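Long-range contacts in putative hydrolase (Burkholderia cenocepacia, PDB 4X00), which probably hydrolyses esters, perhaps aryl esters, as a member of the alpha/beta hydrolase fold family: residues P36-H41 and P106-W111; G132-D137 and L223-A228; K234-I239 and S251-D256. All blocks are in the same frame, centred on the assembly; numbering follows the deposited sequence. Where two conformers were deposited one is given.

Contact 1 (P36-H41 and P106-W111); sequences PIIFIH and PVLVGW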
ATOM      1  N   PRO A  36     -10.713  -1.625  13.739  1.00 13.10           N
ATOM      2  CA  PRO A  36     -10.494  -1.305  12.317  1.00 13.20           C
ATOM      3  C   PRO A  36      -9.099  -1.628  11.797  1.00 11.69           C
ATOM      4  O   PRO A  36      -8.073  -1.452  12.467  1.00 11.62           O
ATOM      5  CB  PRO A  36     -10.731   0.211  12.242  1.00 15.45           C
ATOM      6  CG  PRO A  36     -10.688   0.706  13.662  1.00 16.51           C
ATOM      7  CD  PRO A  36     -10.980  -0.439  14.575  1.00 15.58           C
ATOM      8  N   ILE A  37      -9.080  -2.042  10.539  1.00 10.20           N
ATOM      9  CA  ILE A  37      -7.862  -2.213   9.765  1.00 10.15           C
ATOM     10  C   ILE A  37      -8.062  -1.456   8.465  1.00  9.70           C
ATOM     11  O   ILE A  37      -9.089  -1.656   7.793  1.00 10.97           O
ATOM     12  CB  ILE A  37      -7.557  -3.694   9.447  1.00 10.52           C
ATOM     13  CG1 ILE A  37      -7.527  -4.533  10.739  1.00 11.31           C
ATOM     14  CG2 ILE A  37      -6.252  -3.797   8.638  1.00 10.67           C
ATOM     15  CD1 ILE A  37      -7.440  -6.037  10.477  1.00 12.01           C
ATOM     16  N   ILE A  38      -7.146  -0.547   8.142  1.00  8.81           N
ATOM     17  CA  ILE A  38      -7.203   0.204   6.886  1.00  8.09           C
ATOM     18  C   ILE A  38      -6.096  -0.283   5.968  1.00  8.50           C
ATOM     19  O   ILE A  38      -4.909  -0.236   6.340  1.00  9.27           O
ATOM     20  CB  ILE A  38      -7.065   1.709   7.138  1.00  9.05           C
ATOM     21  CG1 ILE A  38      -8.229   2.224   8.004  1.00 10.78           C
ATOM     22  CG2 ILE A  38      -6.995   2.454   5.827  1.00  9.42           C
ATOM     23  CD1 ILE A  38      -8.021   3.653   8.544  1.00 11.65           C
ATOM     24  N   PHE A  39      -6.518  -0.797   4.801  1.00  7.88           N
ATOM     25  CA  PHE A  39      -5.623  -1.339   3.788  1.00  7.83           C
ATOM     26  C   PHE A  39      -5.321  -0.286   2.732  1.00  7.77           C
ATOM     27  O   PHE A  39      -6.245   0.348   2.215  1.00  9.55           O
ATOM     28  CB  PHE A  39      -6.245  -2.542   3.101  1.00  8.66           C
ATOM     29  CG  PHE A  39      -6.506  -3.698   4.025  1.00  8.84           C
ATOM     30  CD1 PHE A  39      -7.691  -3.767   4.732  1.00 10.56           C
ATOM     31  CD2 PHE A  39      -5.578  -4.734   4.152  1.00  8.49           C
ATOM     32  CE1 PHE A  39      -7.953  -4.854   5.574  1.00 11.24           C
ATOM     33  CE2 PHE A  39      -5.817  -5.821   4.996  1.00  9.45           C
ATOM     34  CZ  PHE A  39      -7.010  -5.880   5.696  1.00 10.67           C
ATOM     35  N   ILE A  40      -4.039  -0.120   2.414  1.00  7.93           N
ATOM     36  CA  ILE A  40      -3.555   0.911   1.494  1.00  8.10           C
ATOM     37  C   ILE A  40      -2.784   0.220   0.403  1.00  7.90           C
ATOM     38  O   ILE A  40      -1.742  -0.381   0.679  1.00  8.70           O
ATOM     39  CB  ILE A  40      -2.639   1.912   2.215  1.00  9.34           C
ATOM     40  CG1 ILE A  40      -3.315   2.430   3.487  1.00 10.97           C
ATOM     41  CG2 ILE A  40      -2.286   3.078   1.279  1.00  9.50           C
ATOM     42  CD1 ILE A  40      -2.319   2.988   4.493  1.00 14.11           C
ATOM     43  N   HIS A  41      -3.312   0.219  -0.818  1.00  8.00           N
ATOM     44  CA  HIS A  41      -2.680  -0.527  -1.896  1.00  7.66           C
ATOM     45  C   HIS A  41      -1.461   0.202  -2.487  1.00  8.17           C
ATOM     46  O   HIS A  41      -1.064   1.267  -2.002  1.00  8.08           O
ATOM     47  CB  HIS A  41      -3.702  -0.846  -3.002  1.00  7.73           C
ATOM     48  CG  HIS A  41      -4.186   0.361  -3.753  1.00  7.05           C
ATOM     49  ND1 HIS A  41      -3.477   0.939  -4.789  1.00  8.06           N
ATOM     50  CD2 HIS A  41      -5.331   1.084  -3.631  1.00  7.25           C
ATOM     51  CE1 HIS A  41      -4.160   1.983  -5.257  1.00  8.07           C
ATOM     52  NE2 HIS A  41      -5.302   2.075  -4.591  1.00  7.44           N
ATOM     53  N   PRO A 106      -6.982   2.590  14.299  1.00 14.04           N
ATOM     54  CA  PRO A 106      -6.863   1.529  13.288  1.00 12.85           C
ATOM     55  C   PRO A 106      -5.444   1.008  13.193  1.00 11.49           C
ATOM     56  O   PRO A 106      -4.477   1.713  13.500  1.00 11.83           O
ATOM     57  CB  PRO A 106      -7.238   2.236  11.965  1.00 13.20           C
ATOM     58  CG  PRO A 106      -6.851   3.651  12.218  1.00 14.79           C
ATOM     59  CD  PRO A 106      -7.172   3.912  13.677  1.00 14.57           C
ATOM     60  N   VAL A 107      -5.325  -0.219  12.717  1.00  9.72           N
ATOM     61  CA  VAL A 107      -4.044  -0.720  12.235  1.00  9.59           C
ATOM     62  C   VAL A 107      -3.978  -0.399  10.739  1.00 10.41           C
ATOM     63  O   VAL A 107      -4.935  -0.667  10.016  1.00 11.04           O
ATOM     64  CB  VAL A 107      -3.910  -2.228  12.488  1.00  9.79           C
ATOM     65  CG1 VAL A 107      -2.701  -2.804  11.729  1.00 11.08           C
ATOM     66  CG2 VAL A 107      -3.804  -2.494  14.005  1.00 10.34           C
ATOM     67  N   LEU A 108      -2.857   0.159  10.298  1.00  9.41           N
ATOM     68  CA  LEU A 108      -2.628   0.450   8.876  1.00  8.75           C
ATOM     69  C   LEU A 108      -1.886  -0.691   8.213  1.00  8.96           C
ATOM     70  O   LEU A 108      -0.949  -1.244   8.804  1.00  9.93           O
ATOM     71  CB  LEU A 108      -1.806   1.727   8.720  1.00  9.08           C
ATOM     72  CG  LEU A 108      -2.347   2.938   9.489  1.00  9.83           C
ATOM     73  CD1 LEU A 108      -1.452   4.141   9.225  1.00 11.60           C
ATOM     74  CD2 LEU A 108      -3.825   3.197   9.088  1.00 10.13           C
ATOM     75  N   VAL A 109      -2.296  -1.063   7.002  1.00  7.99           N
ATOM     76  CA  VAL A 109      -1.602  -2.119   6.246  1.00  7.25           C
ATOM     77  C   VAL A 109      -1.281  -1.495   4.900  1.00  7.77           C
ATOM     78  O   VAL A 109      -2.191  -1.203   4.129  1.00  9.20           O
ATOM     79  CB  VAL A 109      -2.466  -3.368   6.061  1.00  7.65           C
ATOM     80  CG1 VAL A 109      -1.725  -4.440   5.244  1.00  8.88           C
ATOM     81  CG2 VAL A 109      -2.876  -3.904   7.432  1.00  9.60           C
ATOM     82  N   GLY A 110      -0.007  -1.298   4.610  1.00  7.55           N
ATOM     83  CA  GLY A 110       0.383  -0.582   3.393  1.00  8.55           C
ATOM     84  C   GLY A 110       1.253  -1.421   2.481  1.00  8.40           C
ATOM     85  O   GLY A 110       2.310  -1.878   2.899  1.00  8.77           O
ATOM     86  N   TRP A 111       0.809  -1.625   1.245  1.00  7.81           N
ATOM     87  CA  TRP A 111       1.544  -2.400   0.247  1.00  8.20           C
ATOM     88  C   TRP A 111       2.356  -1.476  -0.645  1.00  7.67           C
ATOM     89  O   TRP A 111       1.775  -0.627  -1.326  1.00  7.95           O
ATOM     90  CB  TRP A 111       0.570  -3.212  -0.607  1.00  8.63           C
ATOM     91  CG  TRP A 111       1.213  -3.946  -1.734  1.00  8.40           C
ATOM     92  CD1 TRP A 111       2.415  -4.590  -1.701  1.00  8.41           C
ATOM     93  CD2 TRP A 111       0.689  -4.119  -3.072  1.00  9.67           C
ATOM     94  NE1 TRP A 111       2.671  -5.161  -2.935  1.00  8.22           N
ATOM     95  CE2 TRP A 111       1.629  -4.883  -3.785  1.00  9.17           C
ATOM     96  CE3 TRP A 111      -0.499  -3.730  -3.715  1.00 11.30           C
ATOM     97  CZ2 TRP A 111       1.428  -5.274  -5.104  1.00 10.43           C
ATOM     98  CZ3 TRP A 111      -0.681  -4.095  -5.040  1.00 12.36           C
ATOM     99  CH2 TRP A 111       0.282  -4.846  -5.723  1.00 11.63           C
TER
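V109 meets I37 and F39 across the junction of strands 36-40 and 107-111, parallel neighbours in the central sheet of the alpha/beta hydrolase fold. The closest side-chain contact is V109 CG2 on I37 CG2, 3.6 Å apart and crossing at a slant. V109 chi1 of 179° sets CG1 opposite its backbone N and leaves CG2 beside that N, which turns CG2 back toward I37. The F39 side chain runs alongside V109, with CD2 3.9 Å from V109 CB, and I37 CG2 also lies over one face of the F39 ring, offset toward the rim. Helix 266-280 covers this face of the sheet through L273, F276 and V277. On the other face I38 and P106 lie side by side, I38 CD1 3.8 Å from P106 CB, and L94 and I98 of helix 87-100 close over I38. Between the strands packing is looser toward I40: its CD1 stays 4.4 Å from L108 CB, and its bridge partner G110 has no side chain; L94 and Y67 pack on I40 there instead. Five backbone hydrogen bonds join the strands, from V107 N to P36 O at one end to W111 N to I40 O (2.9 Å, 174° at the hydrogen) at the other. There the side chains part, H41 CB and W111 CE3 being 4.4 Å apart. No side of the contact faces solvent; the rings reach other partners instead, H41 NE2 bonding to L69 N and W111 NE1 to H259 O. G110 opens a GxSxG sequence consistent with a nucleophile elbow, beside a probable Ser-His-Asp triad. Apolar side chains on both faces and five backbone hydrogen bonds between them are consistent with a well-held strand leading into that turn.

Contact 2 (G132-D137 and L223-A228); sequences GAVYVD and LLLYGA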
ATOM      1  N   GLY A 132      -0.958   0.588  15.153  1.00  9.73           N
ATOM      2  CA  GLY A 132       0.184  -0.121  14.619  1.00  9.39           C
ATOM      3  C   GLY A 132       0.166  -0.039  13.099  1.00  9.33           C
ATOM      4  O   GLY A 132      -0.827   0.423  12.513  1.00 10.23           O
ATOM      5  N   ALA A 133       1.227  -0.525  12.456  1.00  8.93           N
ATOM      6  CA  ALA A 133       1.255  -0.542  11.003  1.00  9.00           C
ATOM      7  C   ALA A 133       2.021  -1.744  10.509  1.00  9.42           C
ATOM      8  O   ALA A 133       3.031  -2.126  11.101  1.00  9.87           O
ATOM      9  CB  ALA A 133       1.880   0.746  10.461  1.00 10.53           C
ATOM     10  N   VAL A 134       1.523  -2.311   9.425  1.00  9.18           N
ATOM     11  CA  VAL A 134       2.187  -3.375   8.708  1.00  8.89           C
ATOM     12  C   VAL A 134       2.619  -2.842   7.339  1.00  8.00           C
ATOM     13  O   VAL A 134       1.769  -2.374   6.562  1.00  9.17           O
ATOM     14  CB  VAL A 134       1.265  -4.583   8.505  1.00  9.48           C
ATOM     15  CG1 VAL A 134       2.025  -5.714   7.797  1.00 10.32           C
ATOM     16  CG2 VAL A 134       0.687  -5.064   9.857  1.00 10.20           C
ATOM     17  N   TYR A 135       3.917  -2.871   7.060  1.00  7.91           N
ATOM     18  CA  TYR A 135       4.443  -2.534   5.738  1.00  8.57           C
ATOM     19  C   TYR A 135       4.554  -3.848   4.988  1.00  8.22           C
ATOM     20  O   TYR A 135       5.311  -4.731   5.401  1.00  9.49           O
ATOM     21  CB  TYR A 135       5.814  -1.883   5.802  1.00  9.54           C
ATOM     22  CG  TYR A 135       5.828  -0.433   6.216  1.00  9.53           C
ATOM     23  CD1 TYR A 135       5.264   0.006   7.426  1.00 10.89           C
ATOM     24  CD2 TYR A 135       6.470   0.524   5.419  1.00  9.39           C
ATOM     25  CE1 TYR A 135       5.298   1.353   7.790  1.00 10.46           C
ATOM     26  CE2 TYR A 135       6.500   1.864   5.796  1.00  9.63           C
ATOM     27  CZ  TYR A 135       5.920   2.267   6.969  1.00 10.14           C
ATOM     28  OH  TYR A 135       5.968   3.585   7.322  1.00 11.15           O
ATOM     29  N   VAL A 136       3.799  -3.995   3.917  1.00  7.89           N
ATOM     30  CA  VAL A 136       3.835  -5.215   3.138  1.00  9.11           C
ATOM     31  C   VAL A 136       4.625  -4.950   1.872  1.00  8.21           C
ATOM     32  O   VAL A 136       4.154  -4.237   0.974  1.00  8.51           O
ATOM     33  CB  VAL A 136       2.432  -5.685   2.794  1.00 11.09           C
ATOM     34  CG1 VAL A 136       2.543  -7.078   2.135  1.00 11.45           C
ATOM     35  CG2 VAL A 136       1.533  -5.650   4.040  1.00 11.54           C
ATOM     36  N   ASP A 137       5.852  -5.460   1.803  1.00  7.93           N
ATOM     37  CA  ASP A 137       6.729  -5.114   0.679  1.00  7.31           C
ATOM     38  C   ASP A 137       6.719  -3.615   0.455  1.00  7.35           C
ATOM     39  O   ASP A 137       6.694  -3.125  -0.678  1.00  8.54           O
ATOM     40  CB  ASP A 137       6.330  -5.900  -0.571  1.00  8.47           C
ATOM     41  CG  ASP A 137       6.678  -7.358  -0.405  1.00  8.10           C
ATOM     42  OD1 ASP A 137       5.885  -8.037   0.276  1.00  9.20           O
ATOM     43  OD2 ASP A 137       7.786  -7.800  -0.830  1.00  8.89           O
ATOM     44  N   LEU A 223       5.388  -3.869  11.793  1.00  9.17           N
ATOM     45  CA  LEU A 223       5.752  -5.171  11.241  1.00  9.35           C
ATOM     46  C   LEU A 223       6.031  -5.004   9.743  1.00  9.37           C
ATOM     47  O   LEU A 223       5.225  -4.421   9.025  1.00  9.99           O
ATOM     48  CB  LEU A 223       4.623  -6.177  11.468  1.00 10.10           C
ATOM     49  CG  LEU A 223       4.782  -7.555  10.808  1.00 11.90           C
ATOM     50  CD1 LEU A 223       5.998  -8.296  11.368  1.00 13.66           C
ATOM     51  CD2 LEU A 223       3.515  -8.356  11.042  1.00 13.18           C
ATOM     52  N   LEU A 224       7.173  -5.493   9.294  1.00  9.83           N
ATOM     53  CA  LEU A 224       7.540  -5.447   7.888  1.00 10.12           C
ATOM     54  C   LEU A 224       7.478  -6.862   7.351  1.00 10.57           C
ATOM     55  O   LEU A 224       8.227  -7.731   7.803  1.00 12.09           O
ATOM     56  CB  LEU A 224       8.927  -4.860   7.712  1.00 11.08           C
ATOM     57  CG  LEU A 224       8.935  -3.355   7.426  1.00 11.57           C
ATOM     58  CD1 LEU A 224       8.246  -2.513   8.539  1.00 12.25           C
ATOM     59  CD2 LEU A 224      10.388  -2.913   7.165  1.00 12.50           C
ATOM     60  N   LEU A 225       6.583  -7.112   6.409  1.00  8.94           N
ATOM     61  CA  LEU A 225       6.379  -8.446   5.847  1.00  9.98           C
ATOM     62  C   LEU A 225       6.735  -8.350   4.375  1.00  8.54           C
ATOM     63  O   LEU A 225       6.068  -7.593   3.644  1.00  9.46           O
ATOM     64  CB  LEU A 225       4.932  -8.913   6.002  1.00 11.97           C
ATOM     65  CG  LEU A 225       4.317  -9.173   7.373  1.00 11.69           C
ATOM     66  CD1 LEU A 225       2.897  -9.696   7.187  1.00 12.19           C
ATOM     67  CD2 LEU A 225       5.057 -10.244   8.080  1.00 10.97           C
ATOM     68  N   TYR A 226       7.770  -9.073   3.930  1.00  8.52           N
ATOM     69  CA  TYR A 226       8.234  -8.971   2.525  1.00  8.48           C
ATOM     70  C   TYR A 226       8.354 -10.349   1.922  1.00  8.74           C
ATOM     71  O   TYR A 226       8.814 -11.291   2.596  1.00  8.80           O
ATOM     72  CB  TYR A 226       9.627  -8.304   2.444  1.00  8.98           C
ATOM     73  CG  TYR A 226       9.613  -6.817   2.643  1.00  8.95           C
ATOM     74  CD1 TYR A 226       9.211  -6.274   3.848  1.00  9.81           C
ATOM     75  CD2 TYR A 226       9.984  -5.947   1.618  1.00  9.03           C
ATOM     76  CE1 TYR A 226       9.182  -4.908   4.039  1.00  9.72           C
ATOM     77  CE2 TYR A 226       9.980  -4.565   1.809  1.00  9.11           C
ATOM     78  CZ  TYR A 226       9.552  -4.056   3.023  1.00  9.84           C
ATOM     79  OH  TYR A 226       9.511  -2.699   3.254  1.00 11.02           O
ATOM     80  N   GLY A 227       8.029 -10.467   0.641  1.00  8.78           N
ATOM     81  CA  GLY A 227       8.445 -11.631  -0.118  1.00  9.01           C
ATOM     82  C   GLY A 227       9.934 -11.550  -0.388  1.00 10.01           C
ATOM     83  O   GLY A 227      10.437 -10.525  -0.890  1.00 10.61           O
ATOM     84  N   ALA A 228      10.660 -12.638  -0.114  1.00 10.74           N
ATOM     85  CA  ALA A 228      12.108 -12.647  -0.311  1.00 11.46           C
ATOM     86  C   ALA A 228      12.479 -12.471  -1.777  1.00 12.40           C
ATOM     87  O   ALA A 228      13.581 -12.036  -2.095  1.00 14.06           O
ATOM     88  CB  ALA A 228      12.736 -13.950   0.239  1.00 11.16           C
TER
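D137 sits over Y226 at the C-terminal ends of the parallel strands 132-136 and 223-227. Its CA makes a CH-pi contact, 3.6 Å from the Y226 ring centroid and 18° off the ring normal. The D137 backbone has left-handed helical angles, and chi1 of -70° keeps CG beside its own N, opposite the carbonyl carbon; from there the carboxylate reaches the next strand. OD2 takes the G227 N-H on its syn lone pair (3.1 Å), while OD1 receives a weak second bond from the same N-H at 3.3 Å. Y226 is held at its far end by a hydrogen bond from OH to G138 O. Two residues earlier on each strand, Y135 and L224 lie side by side. L224 chi1, -95°, departs from a staggered value, and its CD1 packs 3.7 Å from Y135 CB; beyond that the Y135 ring leads away, and its OH hydrogen-bonds S119 OG. The two strands put only aliphatic side chains on the other face, where F269 and F276 of helix 266-280 cover them; V134 and L225 cross at a slant, V134 CG1 4.1 Å from L225 CD1. Four backbone bonds tie the strands, closing with D137 N to L225 O (2.8 Å). D137 also touches H259 and brings OD2 close to D230 OD2, both of a probable catalytic triad. The G227 amide, bonded to both carboxylate oxygens, probably helps fix the D137 side chain beside that site.

Contact 3 (K234-I239 and S251-D256); sequences KAKPSI and SELYAD. With EDO (1,2-ethanediol), chain G.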
ATOM      1  N   LYS A 234      13.720  -4.122  -3.129  1.00 10.71           N
ATOM      2  CA  LYS A 234      14.764  -4.995  -2.578  1.00 10.87           C
ATOM      3  C   LYS A 234      14.441  -5.273  -1.104  1.00 11.08           C
ATOM      4  O   LYS A 234      14.530  -4.381  -0.260  1.00 12.08           O
ATOM      5  CB  LYS A 234      16.167  -4.374  -2.707  1.00 12.05           C
ATOM      6  CG  LYS A 234      16.646  -4.174  -4.159  1.00 13.66           C
ATOM      7  CD  LYS A 234      17.961  -3.426  -4.185  1.00 15.18           C
ATOM      8  CE  LYS A 234      18.512  -3.330  -5.594  1.00 16.08           C
ATOM      9  NZ  LYS A 234      19.736  -2.496  -5.591  1.00 18.42           N
ATOM     10  N   ALA A 235      14.053  -6.510  -0.813  1.00 10.53           N
ATOM     11  CA  ALA A 235      13.495  -6.863   0.506  1.00 10.96           C
ATOM     12  C   ALA A 235      14.497  -6.678   1.642  1.00 11.79           C
ATOM     13  O   ALA A 235      14.229  -5.919   2.586  1.00 12.31           O
ATOM     14  CB  ALA A 235      12.983  -8.310   0.493  1.00 11.68           C
ATOM     15  N   LYS A 236      15.633  -7.368   1.580  1.00 12.69           N
ATOM     16  CA  LYS A 236      16.537  -7.260   2.718  1.00 13.66           C
ATOM     17  C   LYS A 236      17.101  -5.837   2.904  1.00 13.33           C
ATOM     18  O   LYS A 236      17.146  -5.354   4.029  1.00 13.91           O
ATOM     19  CB  LYS A 236      17.657  -8.299   2.610  1.00 15.46           C
ATOM     20  CG  LYS A 236      17.124  -9.717   2.793  1.00 17.53           C
ATOM     21  CD  LYS A 236      18.254 -10.725   2.790  1.00 20.14           C
ATOM     22  CE  LYS A 236      17.725 -12.128   3.025  1.00 23.27           C
ATOM     23  NZ  LYS A 236      18.846 -13.089   3.130  1.00 25.38           N
ATOM     24  N   PRO A 237      17.478  -5.139   1.819  1.00 13.45           N
ATOM     25  CA  PRO A 237      17.998  -3.787   2.059  1.00 13.07           C
ATOM     26  C   PRO A 237      16.925  -2.823   2.571  1.00 13.28           C
ATOM     27  O   PRO A 237      17.242  -1.960   3.377  1.00 14.48           O
ATOM     28  CB  PRO A 237      18.512  -3.367   0.678  1.00 14.23           C
ATOM     29  CG  PRO A 237      18.890  -4.685   0.016  1.00 14.42           C
ATOM     30  CD  PRO A 237      17.816  -5.633   0.465  1.00 13.97           C
ATOM     31  N   SER A 238      15.679  -2.980   2.138  1.00 12.11           N
ATOM     32  CA  SER A 238      14.617  -2.125   2.641  1.00 11.62           C
ATOM     33  C   SER A 238      14.362  -2.391   4.122  1.00 11.45           C
ATOM     34  O   SER A 238      14.216  -1.455   4.909  1.00 12.71           O
ATOM     35  CB  SER A 238      13.357  -2.341   1.820  1.00 11.50           C
ATOM     36  OG  SER A 238      13.545  -1.810   0.516  1.00 12.40           O
ATOM     37  N   ILE A 239      14.281  -3.670   4.492  1.00 10.18           N
ATOM     38  CA  ILE A 239      14.097  -4.044   5.888  1.00 10.99           C
ATOM     39  C   ILE A 239      15.242  -3.504   6.732  1.00 11.81           C
ATOM     40  O   ILE A 239      15.015  -2.932   7.802  1.00 12.11           O
ATOM     41  CB  ILE A 239      13.978  -5.570   6.036  1.00 11.24           C
ATOM     42  CG1 ILE A 239      12.628  -6.036   5.485  1.00 11.52           C
ATOM     43  CG2 ILE A 239      14.080  -5.980   7.532  1.00 12.57           C
ATOM     44  CD1 ILE A 239      12.550  -7.528   5.277  1.00 12.25           C
ATOM     45  N   SER A 251      10.314  -7.971  11.510  1.00 11.46           N
ATOM     46  CA  SER A 251      10.163  -8.301  10.110  1.00 11.88           C
ATOM     47  C   SER A 251      10.015  -9.795   9.904  1.00 12.49           C
ATOM     48  O   SER A 251      10.409 -10.615  10.748  1.00 13.60           O
ATOM     49  CB  SER A 251      11.349  -7.774   9.307  1.00 12.96           C
ATOM     50  OG  SER A 251      12.540  -8.396   9.738  1.00 13.44           O
ATOM     51  N   GLU A 252       9.442 -10.154   8.759  1.00 12.31           N
ATOM     52  CA  GLU A 252       9.344 -11.540   8.337  1.00 14.12           C
ATOM     53  C   GLU A 252       9.565 -11.575   6.835  1.00 12.41           C
ATOM     54  O   GLU A 252       9.049 -10.736   6.120  1.00 12.68           O
ATOM     55  CB  GLU A 252       7.967 -12.143   8.669  1.00 18.48           C
ATOM     56  CG  GLU A 252       7.538 -12.088  10.107  1.00 23.70           C
ATOM     57  CD  GLU A 252       8.239 -13.101  10.976  1.00 27.77           C
ATOM     58  OE1 GLU A 252       9.050 -13.892  10.449  1.00 26.85           O
ATOM     59  OE2 GLU A 252       7.969 -13.101  12.201  1.00 31.96           O
ATOM     60  N   LEU A 253      10.322 -12.552   6.381  1.00 12.50           N
ATOM     61  CA  LEU A 253      10.528 -12.807   4.966  1.00 13.21           C
ATOM     62  C   LEU A 253       9.741 -14.027   4.557  1.00 12.80           C
ATOM     63  O   LEU A 253       9.887 -15.092   5.169  1.00 14.70           O
ATOM     64  CB  LEU A 253      12.009 -13.043   4.650  1.00 15.85           C
ATOM     65  CG  LEU A 253      12.921 -11.847   4.635  1.00 17.74           C
ATOM     66  CD1 LEU A 253      14.362 -12.304   4.589  1.00 20.26           C
ATOM     67  CD2 LEU A 253      12.602 -10.945   3.433  1.00 18.20           C
ATOM     68  N   TYR A 254       8.942 -13.909   3.506  1.00 10.86           N
ATOM     69  CA  TYR A 254       8.245 -15.052   2.924  1.00 11.00           C
ATOM     70  C   TYR A 254       9.141 -15.572   1.812  1.00 11.32           C
ATOM     71  O   TYR A 254       9.217 -14.955   0.721  1.00 11.79           O
ATOM     72  CB  TYR A 254       6.876 -14.647   2.348  1.00 11.32           C
ATOM     73  CG  TYR A 254       5.771 -14.317   3.343  1.00 10.33           C
ATOM     74  CD1 TYR A 254       6.030 -13.935   4.661  1.00 10.47           C
ATOM     75  CD2 TYR A 254       4.445 -14.394   2.939  1.00 10.10           C
ATOM     76  CE1 TYR A 254       4.973 -13.628   5.539  1.00 10.33           C
ATOM     77  CE2 TYR A 254       3.407 -14.109   3.803  1.00  9.76           C
ATOM     78  CZ  TYR A 254       3.664 -13.732   5.099  1.00  9.75           C
ATOM     79  OH  TYR A 254       2.578 -13.458   5.922  1.00 11.73           O
ATOM     80  N   ALA A 255       9.815 -16.695   2.064  1.00 11.86           N
ATOM     81  CA  ALA A 255      10.849 -17.185   1.162  1.00 13.08           C
ATOM     82  C   ALA A 255      10.413 -17.347  -0.296  1.00 15.25           C
ATOM     83  O   ALA A 255      11.195 -17.058  -1.214  1.00 16.45           O
ATOM     84  CB  ALA A 255      11.373 -18.534   1.679  1.00 13.27           C
ATOM     85  N   ASP A 256       9.179 -17.798  -0.503  1.00 14.78           N
ATOM     86  CA  ASP A 256       8.753 -18.151  -1.853  0.70 16.62           C
ATOM     87  C   ASP A 256       7.682 -17.209  -2.386  1.00 16.18           C
ATOM     88  O   ASP A 256       6.979 -17.518  -3.331  1.00 19.13           O
ATOM     89  CB  ASP A 256       8.272 -19.598  -1.871  0.70 19.53           C
ATOM     90  CG  ASP A 256       9.370 -20.580  -1.462  0.70 23.92           C
ATOM     91  OD1 ASP A 256      10.542 -20.355  -1.832  0.70 25.90           O
ATOM     92  OD2 ASP A 256       9.068 -21.569  -0.756  0.70 26.01           O
TER
HETATM   93  C1  EDO G 303      15.875  -8.656  -3.918  1.00 24.68           C
HETATM   94  O1  EDO G 303      16.509  -7.795  -2.975  1.00 21.22           O
HETATM   95  C2  EDO G 303      14.729  -9.423  -3.276  1.00 19.85           C
HETATM   96  O2  EDO G 303      13.677  -8.551  -2.892  1.00 14.88           O
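This is an apolar helix-on-strand contact within a beta-alpha-beta unit of the alpha/beta hydrolase fold: helix 235-245 links strand 222-227 to strand 250-254 and packs against the latter, the last strand at one edge of the sheet. The segment axes run almost antiparallel, 10.3 Å apart at closest approach. L253 reaches across that gap. Its CG lies opposite the carbonyl carbon (chi1 -75°), and the two methyls separate to different neighbours: CD2 meets I239 CD1 at 3.9 Å and A235 CB at 4.0 Å, whereas CD1 touches K236 CE at 3.7 Å. The extended K236 chain crosses the leucine at about a right angle on the exposed flank, so its methylenes shield a hydrophobic side chain. Farther along, I239 CG2 rests 3.6 Å from S251 OG; that hydroxyl bonds to K243 NZ, later in the same helix. No hydrogen bond joins the two segments directly. Y226 of strand 222-227 also lies against A235, S238 and I239, which extends the packing under the helix. At the helix start, K234 is the N-cap residue, and its O accepts both S238 N and S238 OG from opposite faces of the carbonyl plane. A 1,2-ethanediol, probably from the crystallisation liquor, bonds to the D230 carbonyl and takes the hydrogen of A235 N on its O2, 2.9 Å away at 161°.

How the contacts relate
All three contacts involve one sheet, from its middle to one edge. Contacts 1 and 2 are buried pairings of parallel strands, and they adjoin: strands 107-111 and 132-136 are themselves neighbours, probably bonded from V134 N to L108 O and from V136 N to G110 O. Helix 266-280 covers one face of both. Contact 3 is only partly buried; it adjoins contact 2, strands 222-227 and 250-254 being sheet neighbours, with Y254 N probably bonded to Y226 O, and it does not touch contact 1, its nearest atoms lying about 10 Å away. Backbone bonding dominates the first two, with a carboxylate added in contact 2, whereas contact 3 depends on side-chain packing alone.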